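Local coordinates for protein lipoxygenase (Cyanothece sp., PDB 5EK8) that probably oxygenates polyunsaturated fatty acids as a 9R-lipoxygenase, using a non-heme iron ion to insert molecular oxygen, at residues A373-L378 and F488-L492; V432-K438 and V537-I541. One frame throughout, in Å; residues are numbered along the deposited sequence.

From the N terminus, the chain reaches helix 337-377 and presents A373-L378 at its end, then continues through V432-K438 and back to F488-L492. There contact 1 closes a loop of 109 residues, mostly helical, and joins the end of helix 337-377 to helix 482-495. The chain then returns at V537-I541, where contact 2 closes a loop of 98 residues and ties together two loops, one following helix 421-432 and one preceding helix 549-574. Because the four segments alternate, the two closures cross. Their centres lie 14 Å apart, and they touch directly: S489 OG meets I541 N at 3.0 Å, a probable hydrogen bond, and F488 packs on I541.

Contact 1: residues A373-L378 and F488-L492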
ATOM      1  N   ALA A 373       1.813   9.094   9.686  1.00 46.27           N
ATOM      2  CA  ALA A 373       1.445   9.493  11.045  1.00 44.89           C
ATOM      3  C   ALA A 373       2.185   8.661  12.097  1.00 53.45           C
ATOM      4  O   ALA A 373       2.737   9.200  13.071  1.00 60.21           O
ATOM      5  CB  ALA A 373      -0.048   9.372  11.239  1.00 40.74           C
ATOM      6  N   CYS A 374       2.197   7.347  11.881  1.00 48.15           N
ATOM      7  CA  CYS A 374       2.826   6.406  12.799  1.00 45.93           C
ATOM      8  C   CYS A 374       4.286   6.739  13.041  1.00 46.99           C
ATOM      9  O   CYS A 374       4.701   6.953  14.181  1.00 47.87           O
ATOM     10  CB  CYS A 374       2.709   4.980  12.261  1.00 45.71           C
ATOM     11  SG  CYS A 374       3.737   3.771  13.122  1.00 47.31           S
ATOM     12  N   PHE A 375       5.065   6.778  11.967  1.00 48.13           N
ATOM     13  CA  PHE A 375       6.490   7.051  12.090  1.00 50.14           C
ATOM     14  C   PHE A 375       6.740   8.477  12.560  1.00 51.69           C
ATOM     15  O   PHE A 375       7.805   8.785  13.091  1.00 53.95           O
ATOM     16  CB  PHE A 375       7.207   6.791  10.762  1.00 47.99           C
ATOM     17  CG  PHE A 375       7.451   5.333  10.489  1.00 51.57           C
ATOM     18  CD1 PHE A 375       8.547   4.687  11.039  1.00 50.23           C
ATOM     19  CD2 PHE A 375       6.581   4.604   9.696  1.00 51.11           C
ATOM     20  CE1 PHE A 375       8.773   3.350  10.797  1.00 50.11           C
ATOM     21  CE2 PHE A 375       6.803   3.265   9.451  1.00 48.35           C
ATOM     22  CZ  PHE A 375       7.900   2.639  10.003  1.00 50.26           C
ATOM     23  N   ARG A 376       5.751   9.344  12.370  1.00 49.89           N
ATOM     24  CA  ARG A 376       5.868  10.713  12.841  1.00 46.25           C
ATOM     25  C   ARG A 376       5.767  10.801  14.355  1.00 46.74           C
ATOM     26  O   ARG A 376       6.483  11.584  14.974  1.00 48.67           O
ATOM     27  CB  ARG A 376       4.798  11.600  12.208  1.00 45.01           C
ATOM     28  CG  ARG A 376       5.184  12.195  10.872  1.00 44.26           C
ATOM     29  CD  ARG A 376       4.029  13.010  10.292  1.00 40.59           C
ATOM     30  NE  ARG A 376       3.846  14.274  10.994  1.00 35.32           N
ATOM     31  CZ  ARG A 376       4.307  15.438  10.554  1.00 42.86           C
ATOM     32  NH1 ARG A 376       4.970  15.500   9.408  1.00 43.77           N
ATOM     33  NH2 ARG A 376       4.100  16.545  11.252  1.00 52.37           N
ATOM     34  N   ASN A 377       4.886  10.004  14.956  1.00 49.86           N
ATOM     35  CA  ASN A 377       4.531  10.250  16.357  1.00 50.92           C
ATOM     36  C   ASN A 377       4.713   9.095  17.348  1.00 55.07           C
ATOM     37  O   ASN A 377       4.560   9.290  18.554  1.00 57.25           O
ATOM     38  CB  ASN A 377       3.076  10.726  16.425  1.00 45.55           C
ATOM     39  CG  ASN A 377       2.831  11.970  15.589  1.00 46.16           C
ATOM     40  OD1 ASN A 377       3.157  13.082  16.002  1.00 50.25           O
ATOM     41  ND2 ASN A 377       2.247  11.788  14.410  1.00 42.34           N
ATOM     42  N   LEU A 378       5.039   7.902  16.860  1.00 55.35           N
ATOM     43  CA  LEU A 378       5.138   6.743  17.746  1.00 55.13           C
ATOM     44  C   LEU A 378       6.583   6.324  18.005  1.00 56.04           C
ATOM     45  O   LEU A 378       7.225   5.724  17.142  1.00 58.46           O
ATOM     46  CB  LEU A 378       4.347   5.566  17.169  1.00 54.59           C
ATOM     47  CG  LEU A 378       2.842   5.806  17.048  1.00 54.93           C
ATOM     48  CD1 LEU A 378       2.126   4.555  16.554  1.00 53.06           C
ATOM     49  CD2 LEU A 378       2.268   6.276  18.382  1.00 56.45           C
ATOM     50  N   PHE A 488      -0.513  11.207  17.191  1.00 48.30           N
ATOM     51  CA  PHE A 488      -0.797  10.256  16.120  1.00 46.56           C
ATOM     52  C   PHE A 488      -2.196  10.494  15.540  1.00 48.98           C
ATOM     53  O   PHE A 488      -2.369  10.714  14.329  1.00 54.36           O
ATOM     54  CB  PHE A 488      -0.651   8.832  16.678  1.00 43.54           C
ATOM     55  CG  PHE A 488      -1.007   7.735  15.713  1.00 40.40           C
ATOM     56  CD1 PHE A 488      -0.273   7.532  14.558  1.00 41.66           C
ATOM     57  CD2 PHE A 488      -2.051   6.870  15.993  1.00 40.84           C
ATOM     58  CE1 PHE A 488      -0.591   6.498  13.681  1.00 39.13           C
ATOM     59  CE2 PHE A 488      -2.376   5.836  15.122  1.00 40.50           C
ATOM     60  CZ  PHE A 488      -1.643   5.650  13.965  1.00 35.34           C
ATOM     61  N   SER A 489      -3.184  10.470  16.429  1.00 43.43           N
ATOM     62  CA  SER A 489      -4.574  10.718  16.071  1.00 48.78           C
ATOM     63  C   SER A 489      -4.745  12.062  15.355  1.00 52.54           C
ATOM     64  O   SER A 489      -5.372  12.144  14.293  1.00 50.13           O
ATOM     65  CB  SER A 489      -5.445  10.667  17.330  1.00 51.00           C
ATOM     66  OG  SER A 489      -6.769  11.096  17.069  1.00 54.32           O
ATOM     67  N   GLU A 490      -4.172  13.106  15.945  1.00 54.80           N
ATOM     68  CA  GLU A 490      -4.286  14.459  15.417  1.00 51.47           C
ATOM     69  C   GLU A 490      -3.691  14.568  14.020  1.00 47.39           C
ATOM     70  O   GLU A 490      -4.293  15.168  13.143  1.00 44.42           O
ATOM     71  CB  GLU A 490      -3.615  15.460  16.358  1.00 52.28           C
ATOM     72  CG  GLU A 490      -4.364  15.668  17.664  1.00 51.64           C
ATOM     73  CD  GLU A 490      -3.634  16.590  18.616  1.00 53.11           C
ATOM     74  OE1 GLU A 490      -4.053  16.685  19.790  1.00 55.29           O
ATOM     75  OE2 GLU A 490      -2.641  17.220  18.192  1.00 53.30           O
ATOM     76  N   ASP A 491      -2.515  13.981  13.813  1.00 46.57           N
ATOM     77  CA  ASP A 491      -1.896  13.986  12.491  1.00 45.76           C
ATOM     78  C   ASP A 491      -2.778  13.270  11.467  1.00 40.49           C
ATOM     79  O   ASP A 491      -2.982  13.768  10.346  1.00 36.68           O
ATOM     80  CB  ASP A 491      -0.510  13.345  12.547  1.00 51.18           C
ATOM     81  CG  ASP A 491       0.605  14.374  12.659  1.00 56.05           C
ATOM     82  OD1 ASP A 491       1.786  13.970  12.732  1.00 57.91           O
ATOM     83  OD2 ASP A 491       0.304  15.587  12.662  1.00 58.67           O
ATOM     84  N   LEU A 492      -3.313  12.113  11.866  1.00 39.54           N
ATOM     85  CA  LEU A 492      -4.257  11.375  11.019  1.00 39.85           C
ATOM     86  C   LEU A 492      -5.455  12.221  10.581  1.00 46.82           C
ATOM     87  O   LEU A 492      -5.709  12.371   9.385  1.00 47.66           O
ATOM     88  CB  LEU A 492      -4.760  10.122  11.737  1.00 37.03           C
ATOM     89  CG  LEU A 492      -3.748   8.986  11.869  1.00 45.84           C
ATOM     90  CD1 LEU A 492      -4.254   7.934  12.849  1.00 46.20           C
ATOM     91  CD2 LEU A 492      -3.438   8.367  10.496  1.00 48.52           C
TER
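With CG anti to its carbonyl carbon (chi1 -57°), N377 turns its amide toward D491, and a bend at chi3 brings NE of R376 to the same carboxylate. N377 ND2 donates to D491 OD1 over 2.8 Å in a nearly straight bond, with the acceptor in the amide plane. R376 NE forms a salt bridge with D491 OD1 at 2.7 Å, the guanidinium and carboxylate planes standing 65° apart. These donors reach OD1 from opposite faces of the carboxylate. A second bond, N377 ND2 to A373 O at 3.0 Å, fixes the amide's rotation.

Beside this polar group, F488 presents its ring edge to the helix backbone, CE1 lying 3.4 Å from C374 N, while L378 CD1 sits over one face and L492 CD1 over the other. A373 CB packs on L492 CD2 at 3.6 Å. The C-terminal end of helix 337-377 thus packs on helix 482-495, away from the iron site; axes of segments 373-377 and 488-492 approach to 9.0 Å, their directions 140° apart.

Replacing D491 with an alanine would probably leave R376 NE and N377 ND2 without their shared acceptor. R376 NH1 also bridges D63. Buried D491, receiving a cationic N-H and an amide N-H at OD1, is probably ionised.

Contact 2: residues V432-K438 and V537-I541; sequences VATYDWK and VIRPI
D436 and R539 cross at about a right angle, their carboxylate and guanidinium planes 64° apart, and both carboxylate oxygens are used. R539 NH1 forms a salt bridge with D436 OD2 at 2.6 Å, the oxygen lying at the guanidinium edge and close to its plane. D436 OD1 instead accepts a hydrogen bond from the backbone N of R539 at 2.7 Å, so one aspartate holds both the main chain and the side chain of this residue. The rest of the guanidinium is held by carbonyls of L526 and P527, hydrogen-bonded to NH2 and NE respectively.

W437 is turned so that its indole edge faces the other loop: NE1 donates to R539 O over 2.7 Å, with the oxygen near the ring plane. I538 CG2 lies at the same edge, 3.6 Å from W437 NE1. I541 CG1 lies obliquely over the rim of the six-membered ring, 3.7 Å from W437 CZ2. At the V432-Y435 turn, CG2 of V537, anti to its backbone N, points among carbonyls, 3.3 Å from Y435 O.

K438 N, two residues on, donates to D436 OD2 at 3.0 Å, an Asx turn; it comes to the carboxylate face opposite R539 NH1. The turn shapes one loop, and the D436 and W437 bonds to R539 join it to the other, beside the iron-bearing helices of the lipoxygenase fold: W437 touches Y370 on helix 337-377, source of H359 and H364, and N554 on helix 549-574, source of H570 and N574.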
ATOM      1  N   VAL A 432     -11.243   6.994  -1.329  1.00 35.73           N
ATOM      2  CA  VAL A 432     -10.373   7.249  -0.178  1.00 40.97           C
ATOM      3  C   VAL A 432     -10.993   8.340   0.700  1.00 46.06           C
ATOM      4  O   VAL A 432     -10.767   8.383   1.911  1.00 47.34           O
ATOM      5  CB  VAL A 432      -8.928   7.637  -0.612  1.00 32.98           C
ATOM      6  CG1 VAL A 432      -8.091   8.076   0.584  1.00 27.65           C
ATOM      7  CG2 VAL A 432      -8.247   6.460  -1.309  1.00 32.04           C
ATOM      8  N   ALA A 433     -11.817   9.194   0.099  1.00 48.57           N
ATOM      9  CA  ALA A 433     -12.523  10.212   0.874  1.00 47.73           C
ATOM     10  C   ALA A 433     -13.577   9.621   1.821  1.00 47.91           C
ATOM     11  O   ALA A 433     -14.223  10.361   2.561  1.00 49.70           O
ATOM     12  CB  ALA A 433     -13.169  11.225  -0.054  1.00 47.76           C
ATOM     13  N   THR A 434     -13.741   8.299   1.810  1.00 43.92           N
ATOM     14  CA  THR A 434     -14.744   7.647   2.652  1.00 42.51           C
ATOM     15  C   THR A 434     -14.173   6.574   3.583  1.00 47.84           C
ATOM     16  O   THR A 434     -14.901   6.012   4.404  1.00 55.97           O
ATOM     17  CB  THR A 434     -15.841   6.980   1.801  1.00 41.99           C
ATOM     18  OG1 THR A 434     -15.341   5.750   1.257  1.00 51.16           O
ATOM     19  CG2 THR A 434     -16.278   7.892   0.672  1.00 33.34           C
ATOM     20  N   TYR A 435     -12.882   6.281   3.457  1.00 41.08           N
ATOM     21  CA  TYR A 435     -12.277   5.186   4.217  1.00 35.99           C
ATOM     22  C   TYR A 435     -11.881   5.602   5.624  1.00 36.78           C
ATOM     23  O   TYR A 435     -11.032   6.472   5.804  1.00 40.91           O
ATOM     24  CB  TYR A 435     -11.051   4.633   3.484  1.00 36.81           C
ATOM     25  CG  TYR A 435     -11.371   3.866   2.219  1.00 37.50           C
ATOM     26  CD1 TYR A 435     -12.575   3.192   2.078  1.00 38.59           C
ATOM     27  CD2 TYR A 435     -10.462   3.816   1.164  1.00 41.97           C
ATOM     28  CE1 TYR A 435     -12.870   2.488   0.919  1.00 42.41           C
ATOM     29  CE2 TYR A 435     -10.746   3.109  -0.004  1.00 41.26           C
ATOM     30  CZ  TYR A 435     -11.954   2.452  -0.117  1.00 42.94           C
ATOM     31  OH  TYR A 435     -12.259   1.756  -1.262  1.00 45.24           O
ATOM     32  N   ASP A 436     -12.501   4.977   6.620  1.00 39.67           N
ATOM     33  CA  ASP A 436     -12.155   5.224   8.017  1.00 41.82           C
ATOM     34  C   ASP A 436     -11.985   3.899   8.769  1.00 46.04           C
ATOM     35  O   ASP A 436     -12.411   2.848   8.293  1.00 46.02           O
ATOM     36  CB  ASP A 436     -13.221   6.102   8.686  1.00 38.59           C
ATOM     37  CG  ASP A 436     -12.892   6.427  10.132  1.00 42.37           C
ATOM     38  OD1 ASP A 436     -11.849   7.070  10.374  1.00 45.03           O
ATOM     39  OD2 ASP A 436     -13.672   6.031  11.026  1.00 42.20           O
ATOM     40  N   TRP A 437     -11.364   3.956   9.944  1.00 46.03           N
ATOM     41  CA  TRP A 437     -11.076   2.764  10.734  1.00 47.19           C
ATOM     42  C   TRP A 437     -12.218   2.333  11.655  1.00 49.73           C
ATOM     43  O   TRP A 437     -12.297   1.166  12.036  1.00 52.54           O
ATOM     44  CB  TRP A 437      -9.821   2.994  11.578  1.00 48.90           C
ATOM     45  CG  TRP A 437      -9.887   4.250  12.396  1.00 48.20           C
ATOM     46  CD1 TRP A 437      -9.423   5.482  12.040  1.00 45.16           C
ATOM     47  CD2 TRP A 437     -10.458   4.400  13.705  1.00 48.22           C
ATOM     48  NE1 TRP A 437      -9.662   6.385  13.046  1.00 49.10           N
ATOM     49  CE2 TRP A 437     -10.298   5.747  14.078  1.00 50.17           C
ATOM     50  CE3 TRP A 437     -11.083   3.524  14.596  1.00 48.56           C
ATOM     51  CZ2 TRP A 437     -10.746   6.243  15.304  1.00 51.08           C
ATOM     52  CZ3 TRP A 437     -11.532   4.020  15.810  1.00 50.86           C
ATOM     53  CH2 TRP A 437     -11.358   5.365  16.154  1.00 49.88           C
ATOM     54  N   LYS A 438     -13.099   3.265  12.009  1.00 51.20           N
ATOM     55  CA  LYS A 438     -14.080   3.019  13.067  1.00 53.46           C
ATOM     56  C   LYS A 438     -15.199   2.068  12.660  1.00 51.04           C
ATOM     57  O   LYS A 438     -15.748   2.167  11.561  1.00 49.92           O
ATOM     58  CB  LYS A 438     -14.684   4.339  13.555  1.00 54.76           C
ATOM     59  CG  LYS A 438     -15.266   4.237  14.956  1.00 58.46           C
ATOM     60  CD  LYS A 438     -15.737   5.576  15.487  1.00 60.48           C
ATOM     61  CE  LYS A 438     -16.077   5.486  16.966  1.00 61.42           C
ATOM     62  NZ  LYS A 438     -16.595   6.780  17.487  1.00 63.79           N
ATOM     63  N   VAL A 537     -12.255  12.759   6.866  1.00 41.69           N
ATOM     64  CA  VAL A 537     -12.644  11.367   6.652  1.00 39.56           C
ATOM     65  C   VAL A 537     -12.197  10.460   7.806  1.00 41.51           C
ATOM     66  O   VAL A 537     -12.945   9.578   8.221  1.00 46.50           O
ATOM     67  CB  VAL A 537     -12.090  10.825   5.304  1.00 41.44           C
ATOM     68  CG1 VAL A 537     -10.588  10.990   5.221  1.00 43.99           C
ATOM     69  CG2 VAL A 537     -12.475   9.371   5.108  1.00 39.40           C
ATOM     70  N   ILE A 538     -11.002  10.684   8.344  1.00 35.74           N
ATOM     71  CA  ILE A 538     -10.535   9.860   9.457  1.00 37.93           C
ATOM     72  C   ILE A 538     -11.046  10.386  10.799  1.00 38.45           C
ATOM     73  O   ILE A 538     -10.865  11.555  11.136  1.00 39.92           O
ATOM     74  CB  ILE A 538      -8.989   9.765   9.510  1.00 40.29           C
ATOM     75  CG1 ILE A 538      -8.438   9.143   8.228  1.00 40.74           C
ATOM     76  CG2 ILE A 538      -8.550   8.924  10.698  1.00 36.58           C
ATOM     77  CD1 ILE A 538      -8.961   7.767   7.957  1.00 43.46           C
ATOM     78  N   ARG A 539     -11.686   9.505  11.561  1.00 35.17           N
ATOM     79  CA  ARG A 539     -12.165   9.842  12.893  1.00 35.39           C
ATOM     80  C   ARG A 539     -11.032   9.796  13.917  1.00 44.01           C
ATOM     81  O   ARG A 539     -10.143   8.948  13.823  1.00 45.11           O
ATOM     82  CB  ARG A 539     -13.292   8.893  13.298  1.00 33.62           C
ATOM     83  CG  ARG A 539     -14.521   9.001  12.405  1.00 37.07           C
ATOM     84  CD  ARG A 539     -15.621   8.059  12.865  1.00 37.52           C
ATOM     85  NE  ARG A 539     -16.833   8.185  12.062  1.00 35.80           N
ATOM     86  CZ  ARG A 539     -17.071   7.497  10.951  1.00 40.92           C
ATOM     87  NH1 ARG A 539     -16.176   6.623  10.502  1.00 47.29           N
ATOM     88  NH2 ARG A 539     -18.205   7.683  10.287  1.00 37.07           N
ATOM     89  N   PRO A 540     -11.055  10.718  14.898  1.00 47.39           N
ATOM     90  CA  PRO A 540     -10.013  10.766  15.932  1.00 46.37           C
ATOM     91  C   PRO A 540     -10.065   9.594  16.913  1.00 49.97           C
ATOM     92  O   PRO A 540     -11.137   9.212  17.377  1.00 51.26           O
ATOM     93  CB  PRO A 540     -10.307  12.080  16.658  1.00 41.45           C
ATOM     94  CG  PRO A 540     -11.761  12.302  16.443  1.00 39.35           C
ATOM     95  CD  PRO A 540     -12.048  11.795  15.066  1.00 41.43           C
ATOM     96  N   ILE A 541      -8.896   9.033  17.210  1.00 51.20           N
ATOM     97  CA  ILE A 541      -8.759   7.951  18.177  1.00 47.25           C
ATOM     98  C   ILE A 541      -8.913   8.499  19.590  1.00 48.04           C
ATOM     99  O   ILE A 541      -9.559   7.893  20.447  1.00 47.88           O
ATOM    100  CB  ILE A 541      -7.388   7.244  18.036  1.00 45.48           C
ATOM    101  CG1 ILE A 541      -7.283   6.553  16.671  1.00 45.35           C
ATOM    102  CG2 ILE A 541      -7.159   6.256  19.173  1.00 43.23           C
ATOM    103  CD1 ILE A 541      -5.881   6.116  16.312  1.00 42.97           C
TER